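Local coordinates for protein lysozyme (Meretrix lusoria, PDB 4PJ2) that hydrolyses the beta-1,4 linkages of bacterial peptidoglycan and of chitin, lysing Gram-positive bacteria such as Micrococcus luteus, at residues Ile14-Lys27 and Ser32-Tyr44. Numbering follows the deposited sequence.
Sequences ICKMESGCRNVGCK and SLSCGYFQIKEAY
The Tyr37 ring lies flat on the Arg22-Asn23 peptide. Its CB rests against Cys15 SG at 3.9 Å; further out, CD2 meets Arg22 C, CE2 sits 3.5 Å from Asn23 N, and CE1 and CZ pack on Asn23 CB, which also touches OH at the tip. Ser19 OG donates a 2.8 Å hydrogen bond to Tyr37 O. That hydroxyl also accepts from Arg22 N, an ST motif, so one serine joins the chain at Arg22 to the type I turn Gly36-Gln39. Beside it, Cys15 SG, bonded to Cys21, stands over a face of the Phe38 ring, while Ile14 CG2 reaches that ring's edge in its plane.

Ahead of the turn, strand 32-35 pairs with strand 26-29 as an antiparallel beta hairpin, part of the small three-stranded sheet of this I-type lysozyme, whose strand 26-29 carries the predicted nucleophile Asp29. Lys27 and Ser34 form the hairpin's hydrogen-bonded pair, N of each donating to O of the other. Cys26 and Cys35 are the adjacent non-hydrogen-bonded pair, joined by a disulfide (SG to SG 2.0 Å). Gly36 N extends the pairing to Gly25 O, the donor lying above the carbonyl plane.

Gln39 folds back on its own turn through a bend at chi2 (-68°), which brings NE2 to Gly36 O at 3.0 Å, in the carbonyl plane and on a lone pair. Val24 CG2 presses on the same NE2, crossing the side chain at about a right angle. Glu18, the predicted proton donor, lays CG near Phe38 O and OE1 3.4 Å from Gln39 CB, while OE2 is hydrogen-bonded to Tyr108 and to Ser86 of the partner chain, a putative exported protein.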
loop_
_atom_site.group_PDB
_atom_site.type_symbol
_atom_site.label_atom_id
_atom_site.label_comp_id
_atom_site.label_asym_id
_atom_site.label_seq_id
_atom_site.Cartn_x
_atom_site.Cartn_y
_atom_site.Cartn_z
ATOM N N ILE D 14 0.875 -13.083 15.719
ATOM C CA ILE D 14 0.455 -11.961 14.894
ATOM C C ILE D 14 -0.837 -11.366 15.437
ATOM O O ILE D 14 -0.990 -10.149 15.496
ATOM C CB ILE D 14 0.265 -12.375 13.417
ATOM C CG1 ILE D 14 1.615 -12.818 12.836
ATOM C CG2 ILE D 14 -0.343 -11.213 12.617
ATOM C CD1 ILE D 14 1.543 -13.471 11.444
ATOM N N CYS D 15 -1.768 -12.224 15.829
ATOM C CA CYS D 15 -3.025 -11.769 16.405
ATOM C C CYS D 15 -2.755 -10.922 17.654
ATOM O O CYS D 15 -3.263 -9.815 17.778
ATOM C CB CYS D 15 -3.894 -12.991 16.709
ATOM S SG CYS D 15 -5.645 -12.657 16.970
ATOM N N LYS D 16 -1.910 -11.415 18.549
ATOM C CA LYS D 16 -1.577 -10.654 19.757
ATOM C C LYS D 16 -0.917 -9.322 19.422
ATOM O O LYS D 16 -1.227 -8.288 20.012
ATOM C CB LYS D 16 -0.673 -11.485 20.664
ATOM C CG LYS D 16 -1.404 -12.639 21.336
ATOM C CD LYS D 16 -0.492 -13.499 22.194
ATOM C CE LYS D 16 -1.263 -14.673 22.801
ATOM N NZ LYS D 16 -0.464 -15.485 23.770
ATOM N N MET D 17 -0.029 -9.340 18.438
ATOM C CA MET D 17 0.653 -8.126 18.003
ATOM C C MET D 17 -0.328 -7.079 17.500
ATOM O O MET D 17 -0.192 -5.900 17.821
ATOM C CB MET D 17 1.628 -8.482 16.871
ATOM C CG MET D 17 2.507 -7.336 16.378
ATOM S SD MET D 17 3.501 -6.654 17.752
ATOM C CE MET D 17 4.533 -5.535 16.783
ATOM N N GLU D 18 -1.323 -7.506 16.718
ATOM C CA GLU D 18 -2.193 -6.579 15.993
ATOM C C GLU D 18 -3.273 -5.990 16.889
ATOM O O GLU D 18 -3.610 -4.813 16.759
ATOM C CB GLU D 18 -2.866 -7.284 14.805
ATOM C CG GLU D 18 -1.932 -7.617 13.651
ATOM C CD GLU D 18 -1.312 -6.389 13.020
ATOM O OE1 GLU D 18 -1.869 -5.278 13.161
ATOM O OE2 GLU D 18 -0.265 -6.560 12.350
ATOM N N SER D 19 -3.840 -6.824 17.753
ATOM C CA SER D 19 -5.032 -6.431 18.500
ATOM C C SER D 19 -5.056 -6.898 19.951
ATOM O O SER D 19 -6.041 -6.680 20.636
ATOM C CB SER D 19 -6.260 -7.018 17.796
ATOM O OG SER D 19 -6.204 -8.436 17.835
ATOM N N GLY D 20 -3.982 -7.518 20.426
ATOM C CA GLY D 20 -4.045 -8.234 21.692
ATOM C C GLY D 20 -4.947 -9.445 21.521
ATOM O O GLY D 20 -5.472 -9.998 22.489
ATOM N N CYS D 21 -5.075 -9.868 20.264
ATOM C CA CYS D 21 -6.007 -10.912 19.815
ATOM C C CYS D 21 -7.436 -10.752 20.318
ATOM O O CYS D 21 -7.975 -11.618 21.019
ATOM C CB CYS D 21 -5.470 -12.324 20.096
ATOM S SG CYS D 21 -5.953 -13.532 18.804
ATOM N N ARG D 22 -8.051 -9.644 19.922
ATOM C CA ARG D 22 -9.452 -9.366 20.239
ATOM C C ARG D 22 -10.149 -8.825 18.994
ATOM O O ARG D 22 -9.498 -8.241 18.119
ATOM C CB ARG D 22 -9.567 -8.336 21.374
ATOM C CG ARG D 22 -9.060 -8.816 22.719
ATOM C CD ARG D 22 -9.240 -7.746 23.797
ATOM N NE ARG D 22 -10.642 -7.382 24.013
ATOM C CZ ARG D 22 -11.447 -7.945 24.911
ATOM N NH1 ARG D 22 -11.007 -8.919 25.698
ATOM N NH2 ARG D 22 -12.701 -7.530 25.025
ATOM N N ASN D 23 -11.463 -9.020 18.902
ATOM C CA ASN D 23 -12.229 -8.395 17.823
ATOM C C ASN D 23 -12.463 -6.925 18.128
ATOM O O ASN D 23 -13.459 -6.553 18.753
ATOM C CB ASN D 23 -13.578 -9.065 17.609
ATOM C CG ASN D 23 -14.381 -8.399 16.506
ATOM O OD1 ASN D 23 -13.842 -7.636 15.703
ATOM N ND2 ASN D 23 -15.671 -8.692 16.455
ATOM N N VAL D 24 -11.544 -6.088 17.673
ATOM C CA VAL D 24 -11.534 -4.684 18.057
ATOM C C VAL D 24 -12.380 -3.780 17.158
ATOM O O VAL D 24 -12.460 -2.575 17.394
ATOM C CB VAL D 24 -10.098 -4.141 18.079
ATOM C CG1 VAL D 24 -9.291 -4.796 19.197
ATOM C CG2 VAL D 24 -9.414 -4.356 16.724
ATOM N N GLY D 25 -13.030 -4.345 16.148
ATOM C CA GLY D 25 -13.807 -3.542 15.218
ATOM C C GLY D 25 -12.905 -2.848 14.208
ATOM O O GLY D 25 -11.741 -3.233 14.048
ATOM N N CYS D 26 -13.436 -1.832 13.525
ATOM C CA CYS D 26 -12.679 -1.111 12.499
ATOM C C CYS D 26 -12.195 0.245 13.008
ATOM O O CYS D 26 -12.963 1.015 13.589
ATOM C CB CYS D 26 -13.526 -0.914 11.242
ATOM S SG CYS D 26 -14.033 -2.446 10.424
ATOM N N LYS D 27 -10.916 0.525 12.777
ATOM C CA LYS D 27 -10.289 1.761 13.234
ATOM C C LYS D 27 -9.729 2.541 12.061
ATOM O O LYS D 27 -9.179 1.967 11.118
ATOM C CB LYS D 27 -9.174 1.450 14.228
ATOM C CG LYS D 27 -9.673 0.771 15.496
ATOM C CD LYS D 27 -8.559 0.027 16.194
ATOM C CE LYS D 27 -9.120 -0.975 17.184
ATOM N NZ LYS D 27 -8.042 -1.804 17.811
ATOM N N SER D 32 -8.428 5.541 6.089
ATOM C CA SER D 32 -8.453 4.136 5.709
ATOM C C SER D 32 -8.804 3.283 6.922
ATOM O O SER D 32 -8.260 3.486 8.009
ATOM C CB SER D 32 -7.084 3.728 5.159
ATOM O OG SER D 32 -7.131 2.439 4.587
ATOM N N LEU D 33 -9.718 2.339 6.738
ATOM C CA LEU D 33 -10.134 1.466 7.823
ATOM C C LEU D 33 -9.335 0.166 7.862
ATOM O O LEU D 33 -9.074 -0.445 6.831
ATOM C CB LEU D 33 -11.614 1.106 7.681
ATOM C CG LEU D 33 -12.664 2.126 8.109
ATOM C CD1 LEU D 33 -14.054 1.613 7.767
ATOM C CD2 LEU D 33 -12.556 2.401 9.594
ATOM N N SER D 34 -8.950 -0.236 9.070
ATOM C CA SER D 34 -8.354 -1.541 9.306
ATOM C C SER D 34 -9.192 -2.207 10.382
ATOM O O SER D 34 -9.536 -1.568 11.386
ATOM C CB SER D 34 -6.911 -1.382 9.765
ATOM O OG SER D 34 -6.256 -2.628 9.841
ATOM N N CYS D 35 -9.521 -3.478 10.185
ATOM C CA CYS D 35 -10.531 -4.125 11.004
ATOM C C CYS D 35 -10.085 -5.405 11.701
ATOM O O CYS D 35 -9.367 -6.232 11.134
ATOM C CB CYS D 35 -11.761 -4.439 10.138
ATOM S SG CYS D 35 -12.464 -3.021 9.250
ATOM N N GLY D 36 -10.539 -5.572 12.939
ATOM C CA GLY D 36 -10.595 -6.890 13.547
ATOM C C GLY D 36 -9.326 -7.449 14.140
ATOM O O GLY D 36 -8.332 -6.743 14.335
ATOM N N TYR D 37 -9.392 -8.750 14.416
ATOM C CA TYR D 37 -8.324 -9.501 15.074
ATOM C C TYR D 37 -6.950 -9.289 14.463
ATOM O O TYR D 37 -5.952 -9.210 15.180
ATOM C CB TYR D 37 -8.622 -11.001 14.995
ATOM C CG TYR D 37 -9.800 -11.468 15.826
ATOM C CD1 TYR D 37 -11.080 -11.523 15.287
ATOM C CD2 TYR D 37 -9.622 -11.885 17.137
ATOM C CE1 TYR D 37 -12.156 -11.963 16.047
ATOM C CE2 TYR D 37 -10.689 -12.325 17.895
ATOM C CZ TYR D 37 -11.949 -12.361 17.342
ATOM O OH TYR D 37 -13.009 -12.805 18.093
ATOM N N PHE D 38 -6.890 -9.252 13.126
ATOM C CA PHE D 38 -5.619 -9.178 12.401
ATOM C C PHE D 38 -5.408 -7.817 11.744
ATOM O O PHE D 38 -4.434 -7.625 11.023
ATOM C CB PHE D 38 -5.519 -10.308 11.362
ATOM C CG PHE D 38 -5.350 -11.664 11.979
ATOM C CD1 PHE D 38 -6.453 -12.431 12.324
ATOM C CD2 PHE D 38 -4.083 -12.148 12.269
ATOM C CE1 PHE D 38 -6.287 -13.684 12.906
ATOM C CE2 PHE D 38 -3.913 -13.389 12.854
ATOM C CZ PHE D 38 -5.015 -14.153 13.183
ATOM N N GLN D 39 -6.310 -6.866 11.996
ATOM C CA GLN D 39 -6.199 -5.508 11.445
ATOM C C GLN D 39 -6.014 -5.550 9.915
ATOM O O GLN D 39 -5.037 -5.040 9.360
ATOM C CB GLN D 39 -5.063 -4.761 12.133
ATOM C CG GLN D 39 -5.393 -4.407 13.579
ATOM C CD GLN D 39 -6.488 -3.367 13.659
ATOM O OE1 GLN D 39 -6.249 -2.185 13.408
ATOM N NE2 GLN D 39 -7.701 -3.802 13.966
ATOM N N ILE D 40 -7.007 -6.145 9.271
ATOM C CA ILE D 40 -7.032 -6.346 7.823
ATOM C C ILE D 40 -7.738 -5.175 7.157
ATOM O O ILE D 40 -8.808 -4.749 7.608
ATOM C CB ILE D 40 -7.783 -7.667 7.500
ATOM C CG1 ILE D 40 -6.906 -8.857 7.883
ATOM C CG2 ILE D 40 -8.176 -7.748 6.022
ATOM C CD1 ILE D 40 -7.639 -10.188 7.874
ATOM N N LYS D 41 -7.130 -4.646 6.096
ATOM C CA LYS D 41 -7.752 -3.594 5.306
ATOM C C LYS D 41 -8.411 -4.187 4.067
ATOM O O LYS D 41 -8.216 -5.356 3.735
ATOM C CB LYS D 41 -6.718 -2.536 4.916
ATOM C CG LYS D 41 -6.129 -1.837 6.125
ATOM C CD LYS D 41 -5.163 -0.727 5.776
ATOM C CE LYS D 41 -3.942 -1.304 5.074
ATOM N NZ LYS D 41 -2.827 -0.343 4.966
ATOM N N GLU D 42 -9.205 -3.377 3.387
ATOM C CA GLU D 42 -10.005 -3.848 2.271
ATOM C C GLU D 42 -9.144 -4.457 1.159
ATOM O O GLU D 42 -9.483 -5.495 0.603
ATOM C CB GLU D 42 -10.864 -2.710 1.718
ATOM C CG GLU D 42 -11.925 -3.197 0.748
ATOM C CD GLU D 42 -12.880 -2.106 0.324
ATOM O OE1 GLU D 42 -12.598 -0.923 0.605
ATOM O OE2 GLU D 42 -13.915 -2.437 -0.291
ATOM N N ALA D 43 -8.031 -3.807 0.829
ATOM C CA ALA D 43 -7.156 -4.293 -0.233
ATOM C C ALA D 43 -6.635 -5.688 0.078
ATOM O O ALA D 43 -6.463 -6.528 -0.816
ATOM C CB ALA D 43 -5.998 -3.345 -0.442
ATOM N N TYR D 44 -6.342 -5.916 1.355
ATOM C CA TYR D 44 -5.827 -7.192 1.825
ATOM C C TYR D 44 -6.897 -8.260 1.648
ATOM O O TYR D 44 -6.633 -9.327 1.105
ATOM C CB TYR D 44 -5.394 -7.051 3.275
ATOM C CG TYR D 44 -4.611 -8.191 3.896
ATOM C CD1 TYR D 44 -5.226 -9.392 4.214
ATOM C CD2 TYR D 44 -3.291 -8.021 4.273
ATOM C CE1 TYR D 44 -4.522 -10.414 4.828
ATOM C CE2 TYR D 44 -2.576 -9.037 4.897
ATOM C CZ TYR D 44 -3.197 -10.231 5.159
ATOM O OH TYR D 44 -2.518 -11.231 5.808
#